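Local coordinates for probable LRR receptor-like serine/threonine-protein kinase At4g26540 (Arabidopsis thaliana, PDB 5HZ0) that acts as a cell-surface receptor for RGF peptide hormones, which maintain the root stem cell niche, and pairs with SERK co-receptors once the peptide is bound, at residues Q136-L150 with L160-L174. The protein carries 5 engineered substitutions. Residues are numbered along the deposited sequence; the frame is centred on the assembly and turned at random.
Sequences QVLRAGGNKNLRGEL and LVMLGLAETSLSGKL
Strands 137-139 and 162-164 run parallel, their axes 4.9 Å apart at an angle of 12°, joined by hydrogen bonds such as Leu138 N to Met162 O (3.1 Å) and Gly164 N to Leu138 O. Gln136 O accepts from both Val161 N and Met162 N. On the face with Val137 and Arg139, Met162 lays its CB 3.7 Å from Val137 CG2; its chain, bent at chi2 (47°), then brings CE to 3.9 Å from Arg139 CG. The two segments are matching parts of consecutive coils of the extracellular leucine-rich-repeat solenoid, in the predicted repeats LRR 7 and LRR 8, and this face carries residues that recognise the hormone. Arg139 hydrogen-bonds through NE to a modified side chain of the bound peptide and forms a cation-pi contact with Phe117; an alanine here, lacking the guanidinium, would probably leave the peptide group and the Phe117 ring without their partner and the Met162 methyl less well covered. Toward the solenoid interior, Leu138 and Leu163 lie side by side, CD2 to CD1 3.6 Å, whereas Leu150 crosses Leu165 at about a right angle, CD1 to CD1 3.6 Å. Among the recognition residues, Gly142 N hydrogen-bonds to Ala166 O (2.7 Å), and farther along Ser171 N reaches Gly148 O (3.0 Å) from above the carbonyl plane.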
loop_
_atom_site.group_PDB
_atom_site.type_symbol
_atom_site.label_atom_id
_atom_site.label_comp_id
_atom_site.label_asym_id
_atom_site.label_seq_id
_atom_site.Cartn_x
_atom_site.Cartn_y
_atom_site.Cartn_z
ATOM N N GLN A 136 -7.602 -35.721 3.469
ATOM C CA GLN A 136 -6.668 -34.994 4.324
ATOM C C GLN A 136 -6.500 -33.562 3.823
ATOM O O GLN A 136 -6.614 -32.612 4.580
ATOM C CB GLN A 136 -5.336 -35.735 4.435
ATOM C CG GLN A 136 -5.402 -36.969 5.339
ATOM C CD GLN A 136 -4.077 -37.760 5.390
ATOM O OE1 GLN A 136 -2.995 -37.181 5.357
ATOM N NE2 GLN A 136 -4.175 -39.080 5.472
ATOM N N VAL A 137 -6.131 -33.440 2.554
ATOM C CA VAL A 137 -5.977 -32.157 1.897
ATOM C C VAL A 137 -7.011 -31.976 0.782
ATOM O O VAL A 137 -7.084 -32.771 -0.153
ATOM C CB VAL A 137 -4.561 -32.028 1.279
ATOM C CG1 VAL A 137 -4.463 -30.775 0.441
ATOM C CG2 VAL A 137 -3.482 -32.032 2.369
ATOM N N LEU A 138 -7.830 -30.933 0.903
ATOM C CA LEU A 138 -8.674 -30.494 -0.186
ATOM C C LEU A 138 -8.328 -29.044 -0.429
ATOM O O LEU A 138 -8.520 -28.204 0.444
ATOM C CB LEU A 138 -10.167 -30.658 0.149
ATOM C CG LEU A 138 -11.220 -29.695 -0.459
ATOM C CD1 LEU A 138 -11.244 -29.673 -1.982
ATOM C CD2 LEU A 138 -12.584 -30.028 0.069
ATOM N N ARG A 139 -7.777 -28.752 -1.602
ATOM C CA ARG A 139 -7.527 -27.371 -1.972
ATOM C C ARG A 139 -8.129 -27.105 -3.333
ATOM O O ARG A 139 -7.628 -27.603 -4.351
ATOM C CB ARG A 139 -6.030 -27.121 -2.022
ATOM C CG ARG A 139 -5.284 -27.595 -0.784
ATOM C CD ARG A 139 -3.796 -27.416 -0.961
ATOM N NE ARG A 139 -3.493 -26.038 -1.311
ATOM C CZ ARG A 139 -2.373 -25.645 -1.901
ATOM N NH1 ARG A 139 -2.204 -24.367 -2.200
ATOM N NH2 ARG A 139 -1.431 -26.523 -2.205
ATOM N N ALA A 140 -9.239 -26.361 -3.303
ATOM C CA ALA A 140 -10.014 -25.898 -4.475
ATOM C C ALA A 140 -9.949 -24.399 -4.813
ATOM O O ALA A 140 -10.707 -23.929 -5.657
ATOM C CB ALA A 140 -11.449 -26.364 -4.382
ATOM N N GLY A 141 -9.121 -23.641 -4.100
ATOM C CA GLY A 141 -9.038 -22.201 -4.281
ATOM C C GLY A 141 -8.591 -21.735 -5.654
ATOM O O GLY A 141 -8.169 -22.522 -6.491
ATOM N N GLY A 142 -8.693 -20.438 -5.908
ATOM C CA GLY A 142 -8.392 -19.922 -7.235
ATOM C C GLY A 142 -9.286 -20.494 -8.331
ATOM O O GLY A 142 -8.816 -20.781 -9.442
ATOM N N ASN A 143 -10.557 -20.716 -7.987
ATOM C CA ASN A 143 -11.638 -20.870 -8.962
ATOM C C ASN A 143 -12.656 -19.768 -8.673
ATOM O O ASN A 143 -13.383 -19.848 -7.682
ATOM C CB ASN A 143 -12.323 -22.226 -8.809
ATOM C CG ASN A 143 -11.409 -23.387 -9.143
ATOM O OD1 ASN A 143 -11.166 -23.669 -10.306
ATOM N ND2 ASN A 143 -10.902 -24.075 -8.116
ATOM N N LYS A 144 -12.744 -18.762 -9.543
ATOM C CA LYS A 144 -13.524 -17.566 -9.210
ATOM C C LYS A 144 -15.014 -17.847 -9.073
ATOM O O LYS A 144 -15.686 -17.249 -8.234
ATOM C CB LYS A 144 -13.274 -16.409 -10.190
ATOM C CG LYS A 144 -13.768 -15.068 -9.641
ATOM C CD LYS A 144 -13.413 -13.887 -10.540
ATOM C CE LYS A 144 -14.025 -14.040 -11.924
ATOM N NZ LYS A 144 -13.859 -12.829 -12.795
ATOM N N ASN A 145 -15.522 -18.769 -9.881
ATOM C CA ASN A 145 -16.943 -19.089 -9.848
ATOM C C ASN A 145 -17.377 -20.291 -9.034
ATOM O O ASN A 145 -18.539 -20.679 -9.104
ATOM C CB ASN A 145 -17.506 -19.150 -11.256
ATOM C CG ASN A 145 -17.453 -17.813 -11.923
ATOM O OD1 ASN A 145 -17.918 -16.819 -11.359
ATOM N ND2 ASN A 145 -16.835 -17.755 -13.094
ATOM N N LEU A 146 -16.450 -20.913 -8.311
ATOM C CA LEU A 146 -16.846 -21.897 -7.314
ATOM C C LEU A 146 -17.658 -21.110 -6.295
ATOM O O LEU A 146 -17.160 -20.143 -5.717
ATOM C CB LEU A 146 -15.610 -22.526 -6.666
ATOM C CG LEU A 146 -15.715 -23.972 -6.187
ATOM C CD1 LEU A 146 -16.641 -24.073 -4.988
ATOM C CD2 LEU A 146 -16.201 -24.865 -7.319
ATOM N N ARG A 147 -18.905 -21.517 -6.071
ATOM C CA ARG A 147 -19.857 -20.682 -5.330
ATOM C C ARG A 147 -20.635 -21.517 -4.349
ATOM O O ARG A 147 -20.422 -22.717 -4.255
ATOM C CB ARG A 147 -20.860 -20.005 -6.269
ATOM C CG ARG A 147 -20.255 -19.026 -7.244
ATOM C CD ARG A 147 -21.308 -18.435 -8.174
ATOM N NE ARG A 147 -22.261 -17.589 -7.462
ATOM C CZ ARG A 147 -23.303 -17.007 -8.043
ATOM N NH1 ARG A 147 -23.510 -17.188 -9.339
ATOM N NH2 ARG A 147 -24.134 -16.251 -7.338
ATOM N N GLY A 148 -21.561 -20.883 -3.646
ATOM C CA GLY A 148 -22.414 -21.603 -2.732
ATOM C C GLY A 148 -21.830 -21.570 -1.349
ATOM O O GLY A 148 -20.722 -21.081 -1.152
ATOM N N GLU A 149 -22.589 -22.067 -0.383
ATOM C CA GLU A 149 -22.096 -22.195 0.975
ATOM C C GLU A 149 -21.225 -23.445 1.103
ATOM O O GLU A 149 -21.420 -24.424 0.386
ATOM C CB GLU A 149 -23.265 -22.259 1.963
ATOM C CG GLU A 149 -23.866 -20.908 2.316
ATOM C CD GLU A 149 -24.758 -20.961 3.553
ATOM O OE1 GLU A 149 -24.877 -19.937 4.264
ATOM O OE2 GLU A 149 -25.355 -22.024 3.809
ATOM N N LEU A 150 -20.262 -23.413 2.014
ATOM C CA LEU A 150 -19.490 -24.610 2.307
ATOM C C LEU A 150 -20.463 -25.628 2.889
ATOM O O LEU A 150 -21.134 -25.348 3.883
ATOM C CB LEU A 150 -18.357 -24.297 3.294
ATOM C CG LEU A 150 -17.434 -25.438 3.721
ATOM C CD1 LEU A 150 -16.587 -25.948 2.554
ATOM C CD2 LEU A 150 -16.554 -25.002 4.887
ATOM N N LEU A 160 -9.255 -34.386 7.739
ATOM C CA LEU A 160 -8.763 -33.176 7.093
ATOM C C LEU A 160 -7.738 -32.472 7.963
ATOM O O LEU A 160 -7.939 -32.295 9.158
ATOM C CB LEU A 160 -9.892 -32.199 6.808
ATOM C CG LEU A 160 -10.611 -32.197 5.468
ATOM C CD1 LEU A 160 -11.792 -31.256 5.603
ATOM C CD2 LEU A 160 -9.698 -31.746 4.351
ATOM N N VAL A 161 -6.652 -32.062 7.323
ATOM C CA VAL A 161 -5.597 -31.256 7.920
ATOM C C VAL A 161 -5.605 -29.883 7.257
ATOM O O VAL A 161 -5.379 -28.870 7.915
ATOM C CB VAL A 161 -4.186 -31.952 7.942
ATOM C CG1 VAL A 161 -4.329 -33.355 8.505
ATOM C CG2 VAL A 161 -3.532 -31.984 6.567
ATOM N N MET A 162 -5.690 -29.901 5.930
ATOM C CA MET A 162 -5.581 -28.720 5.095
ATOM C C MET A 162 -6.863 -28.508 4.263
ATOM O O MET A 162 -7.301 -29.394 3.532
ATOM C CB MET A 162 -4.342 -28.878 4.196
ATOM C CG MET A 162 -4.145 -27.806 3.145
ATOM S SD MET A 162 -4.343 -26.136 3.784
ATOM C CE MET A 162 -4.861 -25.298 2.290
ATOM N N LEU A 163 -7.482 -27.344 4.408
ATOM C CA LEU A 163 -8.661 -27.000 3.614
ATOM C C LEU A 163 -8.537 -25.600 3.041
ATOM O O LEU A 163 -8.537 -24.624 3.779
ATOM C CB LEU A 163 -9.935 -27.081 4.455
ATOM C CG LEU A 163 -11.210 -26.625 3.719
ATOM C CD1 LEU A 163 -11.614 -27.639 2.650
ATOM C CD2 LEU A 163 -12.385 -26.340 4.664
ATOM N N GLY A 164 -8.475 -25.469 1.727
ATOM C CA GLY A 164 -8.485 -24.126 1.246
ATOM C C GLY A 164 -9.262 -23.967 -0.025
ATOM O O GLY A 164 -9.193 -24.711 -1.003
ATOM N N LEU A 165 -10.088 -22.944 0.124
ATOM C CA LEU A 165 -11.069 -22.422 -0.799
ATOM C C LEU A 165 -10.813 -20.977 -1.217
ATOM O O LEU A 165 -11.761 -20.278 -1.494
ATOM C CB LEU A 165 -12.480 -22.679 -0.263
ATOM C CG LEU A 165 -12.678 -24.196 -0.111
ATOM C CD1 LEU A 165 -13.788 -24.536 0.859
ATOM C CD2 LEU A 165 -12.932 -24.832 -1.478
ATOM N N ALA A 166 -9.606 -20.472 -1.013
ATOM C CA ALA A 166 -9.323 -19.054 -1.217
ATOM C C ALA A 166 -9.574 -18.564 -2.642
ATOM O O ALA A 166 -9.445 -19.315 -3.595
ATOM C CB ALA A 166 -7.894 -18.737 -0.801
ATOM N N GLU A 167 -9.917 -17.285 -2.769
ATOM C CA GLU A 167 -10.222 -16.678 -4.068
ATOM C C GLU A 167 -11.289 -17.443 -4.835
ATOM O O GLU A 167 -11.141 -17.757 -6.015
ATOM C CB GLU A 167 -8.966 -16.456 -4.904
ATOM C CG GLU A 167 -8.203 -15.256 -4.428
ATOM C CD GLU A 167 -7.010 -14.940 -5.282
ATOM O OE1 GLU A 167 -7.113 -15.088 -6.513
ATOM O OE2 GLU A 167 -5.962 -14.550 -4.718
ATOM N N THR A 168 -12.360 -17.760 -4.122
ATOM C CA THR A 168 -13.528 -18.355 -4.725
ATOM C C THR A 168 -14.713 -17.451 -4.429
ATOM O O THR A 168 -14.585 -16.425 -3.757
ATOM C CB THR A 168 -13.805 -19.758 -4.147
ATOM O OG1 THR A 168 -14.014 -19.654 -2.738
ATOM C CG2 THR A 168 -12.640 -20.687 -4.419
ATOM N N SER A 169 -15.871 -17.833 -4.936
ATOM C CA SER A 169 -17.096 -17.113 -4.645
ATOM C C SER A 169 -17.896 -17.723 -3.494
ATOM O O SER A 169 -19.083 -17.447 -3.341
ATOM C CB SER A 169 -17.910 -16.884 -5.906
ATOM O OG SER A 169 -17.172 -16.043 -6.779
ATOM N N LEU A 170 -17.263 -18.625 -2.748
ATOM C CA LEU A 170 -17.902 -19.237 -1.586
ATOM C C LEU A 170 -18.507 -18.184 -0.676
ATOM O O LEU A 170 -17.841 -17.212 -0.301
ATOM C CB LEU A 170 -16.902 -20.068 -0.794
ATOM C CG LEU A 170 -17.445 -21.447 -0.439
ATOM C CD1 LEU A 170 -17.309 -22.395 -1.617
ATOM C CD2 LEU A 170 -16.747 -21.972 0.769
ATOM N N SER A 171 -19.774 -18.386 -0.327
ATOM C CA SER A 171 -20.540 -17.381 0.394
ATOM C C SER A 171 -21.200 -17.970 1.618
ATOM O O SER A 171 -21.033 -19.145 1.906
ATOM C CB SER A 171 -21.617 -16.793 -0.510
ATOM O OG SER A 171 -22.557 -17.790 -0.897
ATOM N N GLY A 172 -21.970 -17.151 2.329
ATOM C CA GLY A 172 -22.646 -17.599 3.536
ATOM C C GLY A 172 -21.745 -17.785 4.741
ATOM O O GLY A 172 -20.562 -17.455 4.705
ATOM N N LYS A 173 -22.314 -18.294 5.825
ATOM C CA LYS A 173 -21.549 -18.538 7.043
ATOM C C LYS A 173 -20.895 -19.926 7.014
ATOM O O LYS A 173 -21.461 -20.877 6.474
ATOM C CB LYS A 173 -22.446 -18.388 8.278
ATOM C CG LYS A 173 -23.585 -19.388 8.343
ATOM C CD LYS A 173 -24.365 -19.260 9.641
ATOM C CE LYS A 173 -25.676 -18.556 9.420
ATOM N NZ LYS A 173 -25.469 -17.165 8.944
ATOM N N LEU A 174 -19.696 -20.037 7.570
ATOM C CA LEU A 174 -19.063 -21.338 7.702
ATOM C C LEU A 174 -19.918 -22.152 8.640
ATOM O O LEU A 174 -20.314 -21.662 9.690
ATOM C CB LEU A 174 -17.661 -21.202 8.288
ATOM C CG LEU A 174 -16.653 -20.383 7.500
ATOM C CD1 LEU A 174 -15.369 -20.286 8.280
ATOM C CD2 LEU A 174 -16.421 -21.029 6.152
#